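Local coordinates for caspase recruitment domain-containing protein 19 (Homo sapiens, PDB 4FH0) that associates with BCL10 through its caspase recruitment domain and plays a role in inhibiting BCL10-induced activation of NF-kappa-B, at residues Gln5-Arg10 with Asp77-Tyr82; Arg31-Leu36 with Lys51-Lys56. The protein carries 2 engineered substitutions. One frame throughout, in Å; residues are numbered along the deposited sequence. Where two conformers were deposited one is given.

How the contacts relate
Contacts 1 and 2 share no helix and lie on opposite sides of the domain's centre, with about 19 Å between their own centres. Neither is wholly core or wholly surface: each joins two buried residues to a more exposed fringe. Contact 1 sets helix 7-18 against helix 75-88 with aromatic rings, two cysteines and a sulfate held at the rim. Contact 2 is smaller and mainly aliphatic, joining helix 26-37 to the end of helix 46-52 and the loop after it. Arg53 of contact 2 rests on Leu34, whereas Arg10 of contact 1 faces a ring and an anion. Leu36 and Ile32 of contact 2 pack on Phe81 of contact 1.

Contact 1: Gln5-Arg10 with Asp77-Tyr82; sequences QTYCDR and DCQEFY. With SO4 (sulfate ion), chain C.
Tyr7 packs closely against three residues of helix 75-88. Its CB lies 3.9 Å from CB of Cys78, where the two backbones come nearest. Gln79, itself exposed, spans one face of its ring: CA sits 3.9 Å from the ring centroid in a CH-pi contact, CG lies 3.6 Å from Tyr7 CE2, and the chain stays extended beyond it. CG anti to the backbone N (chi1 180°) sends the chain out along the phenol, and the amide plane there is 17° from the ring plane. At the inner rim, Tyr7 CD1 meets Tyr82 CD1 at 3.6 Å, the two rings inclined to one another.

Tyr82 is buried, and on one of its faces lies the guanidinium of Arg10, a cation-pi stack with CZ 4.5 Å from the ring centroid and the planes 27° apart. The chain of Arg10 bends at chi3 to get there. The Tyr82 hydroxyl abuts the Arg10 carbonyl group and hydrogen-bonds to Asp14, while Arg10 NE hydrogen-bonds to Ser98.

Outward the contact turns polar, with packing giving way to hydrogen bonds around an anion. A sulfate, probably from the crystallisation liquor, takes hydrogen bonds from Tyr7 OH (2.9 Å to O2) and from both terminal nitrogens of Arg10; His93 and Arg99 also hydrogen-bond to it.

Cys8 and Cys78 can form a redox-active disulfide. In the Cys8 conformer described here the sulfurs stand 3.9 Å apart, too far for a bond. Thr6 and Asp9 close a capping box at the start of helix 7-18: Asp9 N reaches Thr6 OG1 at 3.0 Å, and Thr6 N donates in return to Asp9 OD2. The pairing of this helix with helix 75-88 belongs to the six-helix bundle of the CARD, a member of the death-fold superfamily.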
ATOM      1  N   GLN A   5      -4.866   8.824 -15.865  1.00 27.37           N
ATOM      2  CA  GLN A   5      -5.411   8.689 -14.516  1.00 26.20           C
ATOM      3  C   GLN A   5      -4.483   9.325 -13.483  1.00 23.77           C
ATOM      4  O   GLN A   5      -3.266   9.233 -13.615  1.00 24.15           O
ATOM      5  CB  GLN A   5      -5.533   7.213 -14.137  1.00 27.05           C
ATOM      6  CG  GLN A   5      -6.589   6.420 -14.860  1.00 28.40           C
ATOM      7  CD  GLN A   5      -6.648   4.989 -14.359  1.00 29.48           C
ATOM      8  OE1 GLN A   5      -5.818   4.155 -14.726  1.00 30.11           O
ATOM      9  NE2 GLN A   5      -7.623   4.701 -13.498  1.00 29.49           N
ATOM     10  N   THR A   6      -5.031   9.937 -12.436  1.00 20.50           N
ATOM     11  CA  THR A   6      -4.175  10.377 -11.334  1.00 17.39           C
ATOM     12  C   THR A   6      -3.776   9.135 -10.543  1.00 14.18           C
ATOM     13  O   THR A   6      -4.403   8.096 -10.680  1.00 13.04           O
ATOM     14  CB  THR A   6      -4.898  11.354 -10.395  1.00 17.99           C
ATOM     15  OG1 THR A   6      -5.905  10.659  -9.652  1.00 18.06           O
ATOM     16  CG2 THR A   6      -5.521  12.510 -11.174  1.00 18.96           C
ATOM     17  N   TYR A   7      -2.728   9.211  -9.731  1.00 13.70           N
ATOM     18  CA  TYR A   7      -2.391   8.061  -8.908  1.00 12.32           C
ATOM     19  C   TYR A   7      -3.505   7.688  -7.948  1.00 11.03           C
ATOM     20  O   TYR A   7      -3.646   6.518  -7.636  1.00 10.97           O
ATOM     21  CB  TYR A   7      -1.110   8.283  -8.119  1.00 14.03           C
ATOM     22  CG  TYR A   7       0.122   8.035  -8.930  1.00 16.73           C
ATOM     23  CD1 TYR A   7       0.546   6.743  -9.175  1.00 17.18           C
ATOM     24  CD2 TYR A   7       0.869   9.076  -9.428  1.00 19.07           C
ATOM     25  CE1 TYR A   7       1.646   6.478  -9.887  1.00 18.57           C
ATOM     26  CE2 TYR A   7       2.020   8.825 -10.169  1.00 19.73           C
ATOM     27  CZ  TYR A   7       2.392   7.506 -10.393  1.00 19.50           C
ATOM     28  OH  TYR A   7       3.521   7.196 -11.106  1.00 22.04           O
ATOM     29  N   CYS A   8      -4.262   8.653  -7.435  1.00 10.13           N
ATOM     30  CA  CYS A   8      -5.442   8.402  -6.584  0.67 10.90           C
ATOM     31  C   CYS A   8      -6.474   7.597  -7.342  1.00 10.04           C
ATOM     32  O   CYS A   8      -7.051   6.643  -6.848  1.00 10.00           O
ATOM     33  CB  CYS A   8      -6.107   9.704  -6.128  0.67 13.62           C
ATOM     34  SG  CYS A   8      -5.163  10.675  -4.949  0.67 16.14           S
ATOM     35  N   ASP A   9      -6.745   8.015  -8.576  1.00  9.74           N
ATOM     36  CA  ASP A   9      -7.697   7.255  -9.401  1.00  9.63           C
ATOM     37  C   ASP A   9      -7.200   5.837  -9.657  1.00  9.05           C
ATOM     38  O   ASP A   9      -7.970   4.877  -9.590  1.00  9.17           O
ATOM     39  CB  ASP A   9      -7.954   7.905 -10.773  1.00 12.18           C
ATOM     40  CG  ASP A   9      -8.562   9.258 -10.691  1.00 16.21           C
ATOM     41  OD1 ASP A   9      -9.493   9.460  -9.884  1.00 15.68           O
ATOM     42  OD2 ASP A   9      -8.090  10.121 -11.473  1.00 19.40           O
ATOM     43  N   ARG A  10      -5.908   5.694  -9.915  1.00  8.67           N
ATOM     44  CA  ARG A  10      -5.349   4.369 -10.141  1.00  8.82           C
ATOM     45  C   ARG A  10      -5.543   3.504  -8.904  1.00  8.21           C
ATOM     46  O   ARG A  10      -5.950   2.341  -8.995  1.00  8.58           O
ATOM     47  CB  ARG A  10      -3.862   4.460 -10.501  1.00 10.06           C
ATOM     48  CG  ARG A  10      -3.627   5.051 -11.875  1.00 11.89           C
ATOM     49  CD  ARG A  10      -2.152   5.023 -12.264  1.00 13.69           C
ATOM     50  NE  ARG A  10      -1.671   3.656 -12.332  1.00 14.62           N
ATOM     51  CZ  ARG A  10      -0.398   3.286 -12.274  1.00 17.63           C
ATOM     52  NH1 ARG A  10       0.570   4.184 -12.170  1.00 19.77           N
ATOM     53  NH2 ARG A  10      -0.110   2.003 -12.317  1.00 18.83           N
ATOM     54  N   ASP A  77       0.865  10.651  -1.834  1.00 16.81           N
ATOM     55  CA  ASP A  77       0.900   9.447  -1.030  1.00 15.59           C
ATOM     56  C   ASP A  77       0.608   8.240  -1.903  1.00 13.45           C
ATOM     57  O   ASP A  77       1.265   7.217  -1.764  1.00 12.65           O
ATOM     58  CB  ASP A  77      -0.059   9.570   0.148  1.00 18.89           C
ATOM     59  CG  ASP A  77       0.425  10.586   1.173  1.00 22.60           C
ATOM     60  OD1 ASP A  77       1.172  11.506   0.789  1.00 24.98           O
ATOM     61  OD2 ASP A  77       0.105  10.448   2.354  1.00 22.69           O
ATOM     62  N   CYS A  78      -0.310   8.328  -2.759  1.00 12.29           N
ATOM     63  CA  CYS A  78      -0.648   7.248  -3.664  1.00 10.82           C
ATOM     64  C   CYS A  78       0.534   6.967  -4.615  1.00 10.49           C
ATOM     65  O   CYS A  78       0.837   5.822  -4.902  1.00  9.96           O
ATOM     66  CB  CYS A  78      -1.930   7.588  -4.422  1.00 11.20           C
ATOM     67  SG  CYS A  78      -3.409   7.640  -3.356  1.00 12.53           S
ATOM     68  N   GLN A  79       1.167   7.999  -5.114  1.00 11.32           N
ATOM     69  CA  GLN A  79       2.350   7.826  -5.955  1.00 12.47           C
ATOM     70  C   GLN A  79       3.453   7.059  -5.223  1.00 10.92           C
ATOM     71  O   GLN A  79       4.046   6.128  -5.774  1.00 10.70           O
ATOM     72  CB  GLN A  79       2.867   9.191  -6.405  1.00 16.09           C
ATOM     73  CG  GLN A  79       4.099   9.081  -7.280  1.00 20.30           C
ATOM     74  CD  GLN A  79       4.492  10.395  -7.951  1.00 24.49           C
ATOM     75  OE1 GLN A  79       4.023  11.475  -7.591  1.00 25.90           O
ATOM     76  NE2 GLN A  79       5.353  10.295  -8.946  1.00 26.88           N
ATOM     77  N   GLU A  80       3.711   7.427  -3.971  1.00 10.69           N
ATOM     78  CA  GLU A  80       4.734   6.746  -3.198  1.00 10.54           C
ATOM     79  C   GLU A  80       4.361   5.293  -2.966  1.00  9.52           C
ATOM     80  O   GLU A  80       5.229   4.431  -2.966  1.00  9.74           O
ATOM     81  CB  GLU A  80       4.991   7.476  -1.876  1.00 12.74           C
ATOM     82  CG  GLU A  80       5.561   8.871  -2.057  1.00 16.99           C
ATOM     83  CD  GLU A  80       6.937   8.877  -2.719  1.00 20.65           C
ATOM     84  OE1 GLU A  80       7.697   7.892  -2.595  1.00 22.14           O
ATOM     85  OE2 GLU A  80       7.266   9.887  -3.361  1.00 23.39           O
ATOM     86  N   PHE A  81       3.079   5.014  -2.753  1.00  8.59           N
ATOM     87  CA  PHE A  81       2.655   3.636  -2.611  1.00  7.93           C
ATOM     88  C   PHE A  81       3.013   2.830  -3.860  1.00  6.61           C
ATOM     89  O   PHE A  81       3.515   1.716  -3.756  1.00  7.06           O
ATOM     90  CB  PHE A  81       1.156   3.529  -2.327  1.00  8.56           C
ATOM     91  CG  PHE A  81       0.672   2.126  -2.361  1.00  8.23           C
ATOM     92  CD1 PHE A  81       0.885   1.275  -1.289  1.00  8.76           C
ATOM     93  CD2 PHE A  81       0.023   1.638  -3.478  1.00  9.73           C
ATOM     94  CE1 PHE A  81       0.443  -0.051  -1.338  1.00 10.17           C
ATOM     95  CE2 PHE A  81      -0.370   0.317  -3.538  1.00 10.30           C
ATOM     96  CZ  PHE A  81      -0.177  -0.523  -2.466  1.00 10.77           C
ATOM     97  N   TYR A  82       2.736   3.366  -5.051  1.00  6.20           N
ATOM     98  CA  TYR A  82       3.054   2.628  -6.271  1.00  6.44           C
ATOM     99  C   TYR A  82       4.543   2.380  -6.400  1.00  6.76           C
ATOM    100  O   TYR A  82       4.953   1.322  -6.866  1.00  7.66           O
ATOM    101  CB  TYR A  82       2.499   3.307  -7.514  1.00  7.23           C
ATOM    102  CG  TYR A  82       1.032   2.970  -7.709  1.00  8.13           C
ATOM    103  CD1 TYR A  82       0.030   3.788  -7.221  1.00  9.43           C
ATOM    104  CD2 TYR A  82       0.654   1.810  -8.353  1.00  9.82           C
ATOM    105  CE1 TYR A  82      -1.302   3.451  -7.383  1.00 10.21           C
ATOM    106  CE2 TYR A  82      -0.680   1.480  -8.533  1.00 10.11           C
ATOM    107  CZ  TYR A  82      -1.656   2.288  -8.039  1.00  9.98           C
ATOM    108  OH  TYR A  82      -2.995   1.951  -8.176  1.00 10.99           O
TER
HETATM  109  S   SO4 C 201       4.008   3.020 -11.454  0.92 19.37           S
HETATM  110  O1  SO4 C 201       2.817   2.183 -11.276  0.92 20.18           O
HETATM  111  O2  SO4 C 201       3.599   4.376 -11.806  0.92 20.48           O
HETATM  112  O3  SO4 C 201       4.835   3.005 -10.254  0.92 17.63           O
HETATM  113  O4  SO4 C 201       4.820   2.469 -12.557  0.92 21.04           O

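Contact 2: Arg31-Leu36 with Lys51-Lys56; sequences RIILQL and KFRNPK
Ile33 makes the aliphatic part of this contact: its CD1 reaches Phe52 and also the CG of Arg53, while CG2 rests on Arg53 alone. CD1 lies 3.5 Å from CB of Phe52, and the two side chains cross at about a right angle. CG2 is 3.7 Å from CD of Arg53, whose methylene chain passes Ile33 in the opposite direction.

The second kind of contact is between a charged group and a leucine. Arg53 turns at chi3 (71°), bringing its guanidinium over to the side chain of Leu34; NH1 comes to 3.3 Å from Leu34 CG, and CD2 lies over one face of the planar group. This is van der Waals contact, since no hydrogen bond links the segments. Ile33 and Arg53 were each modelled in two conformers, so all these approaches, the short one to Leu34 included, hold for the pair described here. Cut back to an alanine, Leu34 would lose the branched end over the guanidinium, and Arg53 would probably be freer to turn.

Polar bonding stays with each segment or goes to outside partners. Asn54 OD1 accepts from Lys56 N at 2.9 Å, an Asx turn that shapes the loop beyond the helix. Phe52 O, touched by Ile33 CD1, accepts a hydrogen bond from Arg62.

Within the helical bundle, Ile33 also touches Leu44. The ring of Phe52 heads away from Ile33, onto Asp65 and Leu66 of helix 59-73, while Ile32 packs on Ala84 and Leu85; helix 26-37 thus touches helix 46-52 through Ile33 and helix 75-88 through Ile32.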
ATOM      1  N   ARG A  31       7.287  -4.726   4.196  1.00  8.24           N
ATOM      2  CA  ARG A  31       8.342  -3.956   3.550  1.00  8.30           C
ATOM      3  C   ARG A  31       7.804  -2.691   2.892  1.00  7.11           C
ATOM      4  O   ARG A  31       8.490  -1.672   2.872  1.00  7.82           O
ATOM      5  CB  ARG A  31       9.069  -4.805   2.526  1.00  9.49           C
ATOM      6  CG  ARG A  31       9.863  -5.898   3.191  1.00 12.25           C
ATOM      7  CD  ARG A  31      10.436  -6.826   2.192  1.00 16.08           C
ATOM      8  NE  ARG A  31      11.299  -7.801   2.832  1.00 18.29           N
ATOM      9  CZ  ARG A  31      11.610  -8.985   2.318  1.00 20.70           C
ATOM     10  NH1 ARG A  31      11.108  -9.390   1.155  1.00 22.28           N
ATOM     11  NH2 ARG A  31      12.417  -9.783   2.986  1.00 22.07           N
ATOM     12  N   ILE A  32       6.594  -2.757   2.332  1.00  6.83           N
ATOM     13  CA  ILE A  32       5.959  -1.589   1.768  1.00  6.93           C
ATOM     14  C   ILE A  32       5.729  -0.539   2.860  1.00  6.89           C
ATOM     15  O   ILE A  32       5.983   0.650   2.651  1.00  7.64           O
ATOM     16  CB  ILE A  32       4.640  -1.991   1.088  1.00  7.42           C
ATOM     17  CG1 ILE A  32       4.960  -2.775  -0.198  1.00  7.90           C
ATOM     18  CG2 ILE A  32       3.802  -0.778   0.762  1.00  8.32           C
ATOM     19  CD1 ILE A  32       3.772  -3.508  -0.819  1.00  9.26           C
ATOM     20  N   ILE A  33       5.246  -0.974   4.014  1.00  7.69           N
ATOM     21  CA  ILE A  33       5.010  -0.064   5.119  0.60  8.27           C
ATOM     22  C   ILE A  33       6.316   0.607   5.533  1.00  8.30           C
ATOM     23  O   ILE A  33       6.369   1.823   5.765  1.00  9.10           O
ATOM     24  CB  ILE A  33       4.363  -0.796   6.283  0.60  8.64           C
ATOM     25  CG1 ILE A  33       2.898  -1.046   5.948  0.60  9.35           C
ATOM     26  CG2 ILE A  33       4.481   0.003   7.590  0.60  8.82           C
ATOM     27  CD1 ILE A  33       2.286  -2.109   6.793  0.60  9.37           C
ATOM     28  N   LEU A  34       7.388  -0.175   5.605  1.00  9.21           N
ATOM     29  CA  LEU A  34       8.684   0.400   5.955  1.00 10.49           C
ATOM     30  C   LEU A  34       9.151   1.424   4.929  1.00  9.06           C
ATOM     31  O   LEU A  34       9.655   2.483   5.286  1.00  9.27           O
ATOM     32  CB  LEU A  34       9.710  -0.685   6.153  1.00 13.76           C
ATOM     33  CG  LEU A  34       9.441  -1.417   7.465  1.00 17.19           C
ATOM     34  CD1 LEU A  34      10.432  -2.531   7.609  1.00 19.01           C
ATOM     35  CD2 LEU A  34       9.523  -0.468   8.648  1.00 19.13           C
ATOM     36  N   GLN A  35       8.942   1.128   3.659  1.00  8.88           N
ATOM     37  CA  GLN A  35       9.278   2.054   2.592  1.00  9.48           C
ATOM     38  C   GLN A  35       8.534   3.382   2.752  1.00  9.11           C
ATOM     39  O   GLN A  35       9.085   4.444   2.496  1.00 10.69           O
ATOM     40  CB  GLN A  35       8.915   1.429   1.252  1.00 10.63           C
ATOM     41  CG  GLN A  35       9.522   2.121   0.091  1.00 14.16           C
ATOM     42  CD  GLN A  35      11.022   1.985   0.132  1.00 18.36           C
ATOM     43  OE1 GLN A  35      11.560   0.910   0.428  1.00 20.21           O
ATOM     44  NE2 GLN A  35      11.696   3.059  -0.125  1.00 21.12           N
ATOM     45  N   LEU A  36       7.279   3.302   3.191  1.00  8.79           N
ATOM     46  CA  LEU A  36       6.453   4.482   3.367  1.00  9.23           C
ATOM     47  C   LEU A  36       6.716   5.203   4.701  1.00 10.48           C
ATOM     48  O   LEU A  36       6.196   6.296   4.921  1.00 11.81           O
ATOM     49  CB  LEU A  36       4.991   4.090   3.296  1.00  9.42           C
ATOM     50  CG  LEU A  36       4.516   3.528   1.972  1.00 10.68           C
ATOM     51  CD1 LEU A  36       3.077   2.997   2.101  1.00 11.53           C
ATOM     52  CD2 LEU A  36       4.634   4.600   0.882  1.00 11.06           C
ATOM     53  N   LYS A  51       0.506   0.195  13.458  1.00 14.95           N
ATOM     54  CA  LYS A  51      -0.882  -0.204  13.270  1.00 15.54           C
ATOM     55  C   LYS A  51      -1.037  -1.103  12.035  1.00 13.92           C
ATOM     56  O   LYS A  51      -1.691  -2.157  12.093  1.00 14.84           O
ATOM     57  CB  LYS A  51      -1.754   1.050  13.122  1.00 17.54           C
ATOM     58  CG  LYS A  51      -3.206   0.778  12.765  1.00 19.13           C
ATOM     59  CD  LYS A  51      -4.012   2.062  12.760  1.00 20.26           C
ATOM     60  N   PHE A  52      -0.446  -0.698  10.913  1.00 12.09           N
ATOM     61  CA  PHE A  52      -0.594  -1.481   9.693  1.00 11.21           C
ATOM     62  C   PHE A  52       0.227  -2.775   9.660  1.00 11.97           C
ATOM     63  O   PHE A  52      -0.021  -3.627   8.816  1.00 12.25           O
ATOM     64  CB  PHE A  52      -0.320  -0.598   8.482  1.00 11.00           C
ATOM     65  CG  PHE A  52      -1.362   0.479   8.279  1.00 11.91           C
ATOM     66  CD1 PHE A  52      -2.710   0.169   8.202  1.00 13.60           C
ATOM     67  CD2 PHE A  52      -0.998   1.805   8.166  1.00 13.16           C
ATOM     68  CE1 PHE A  52      -3.649   1.154   8.028  1.00 14.87           C
ATOM     69  CE2 PHE A  52      -1.958   2.798   7.963  1.00 13.65           C
ATOM     70  CZ  PHE A  52      -3.273   2.459   7.909  1.00 14.13           C
ATOM     71  N   ARG A  53       1.178  -2.915  10.582  1.00 13.63           N
ATOM     72  CA  ARG A  53       2.007  -4.116  10.725  0.67 15.01           C
ATOM     73  C   ARG A  53       1.510  -5.012  11.869  1.00 15.81           C
ATOM     74  O   ARG A  53       2.111  -6.050  12.154  1.00 16.56           O
ATOM     75  CB  ARG A  53       3.485  -3.727  10.981  0.67 15.34           C
ATOM     76  CG  ARG A  53       4.238  -3.081   9.806  0.67 15.66           C
ATOM     77  CD  ARG A  53       5.524  -2.364  10.286  0.67 16.36           C
ATOM     78  NE  ARG A  53       6.561  -3.305  10.697  0.67 17.36           N
ATOM     79  CZ  ARG A  53       7.397  -3.909   9.857  0.67 17.83           C
ATOM     80  NH1 ARG A  53       7.326  -3.666   8.552  0.67 18.09           N
ATOM     81  NH2 ARG A  53       8.300  -4.760  10.319  0.67 18.06           N
ATOM     82  N   ASN A  54       0.435  -4.605  12.538  1.00 16.55           N
ATOM     83  CA  ASN A  54      -0.039  -5.290  13.738  1.00 18.91           C
ATOM     84  C   ASN A  54      -0.398  -6.734  13.447  1.00 19.93           C
ATOM     85  O   ASN A  54      -1.354  -7.008  12.721  1.00 19.85           O
ATOM     86  CB  ASN A  54      -1.245  -4.544  14.313  1.00 20.39           C
ATOM     87  CG  ASN A  54      -1.824  -5.220  15.527  1.00 22.00           C
ATOM     88  OD1 ASN A  54      -1.282  -6.195  16.011  1.00 21.33           O
ATOM     89  ND2 ASN A  54      -2.944  -4.719  16.003  1.00 23.90           N
ATOM     90  N   PRO A  55       0.359  -7.681  14.030  1.00 22.41           N
ATOM     91  CA  PRO A  55       0.104  -9.076  13.684  1.00 23.66           C
ATOM     92  C   PRO A  55      -1.258  -9.595  14.174  1.00 24.34           C
ATOM     93  O   PRO A  55      -1.694 -10.628  13.695  1.00 25.56           O
ATOM     94  CB  PRO A  55       1.232  -9.828  14.410  1.00 23.93           C
ATOM     95  CG  PRO A  55       2.272  -8.840  14.662  1.00 24.24           C
ATOM     96  CD  PRO A  55       1.566  -7.535  14.858  1.00 23.59           C
ATOM     97  N   LYS A  56      -1.911  -8.888  15.093  1.00 23.77           N
ATOM     98  CA  LYS A  56      -3.179  -9.353  15.657  1.00 24.25           C
ATOM     99  C   LYS A  56      -4.373  -9.133  14.713  1.00 23.62           C
ATOM    100  O   LYS A  56      -5.401  -9.793  14.857  1.00 24.98           O
ATOM    101  CB  LYS A  56      -3.438  -8.664  17.008  1.00 24.52           C
TER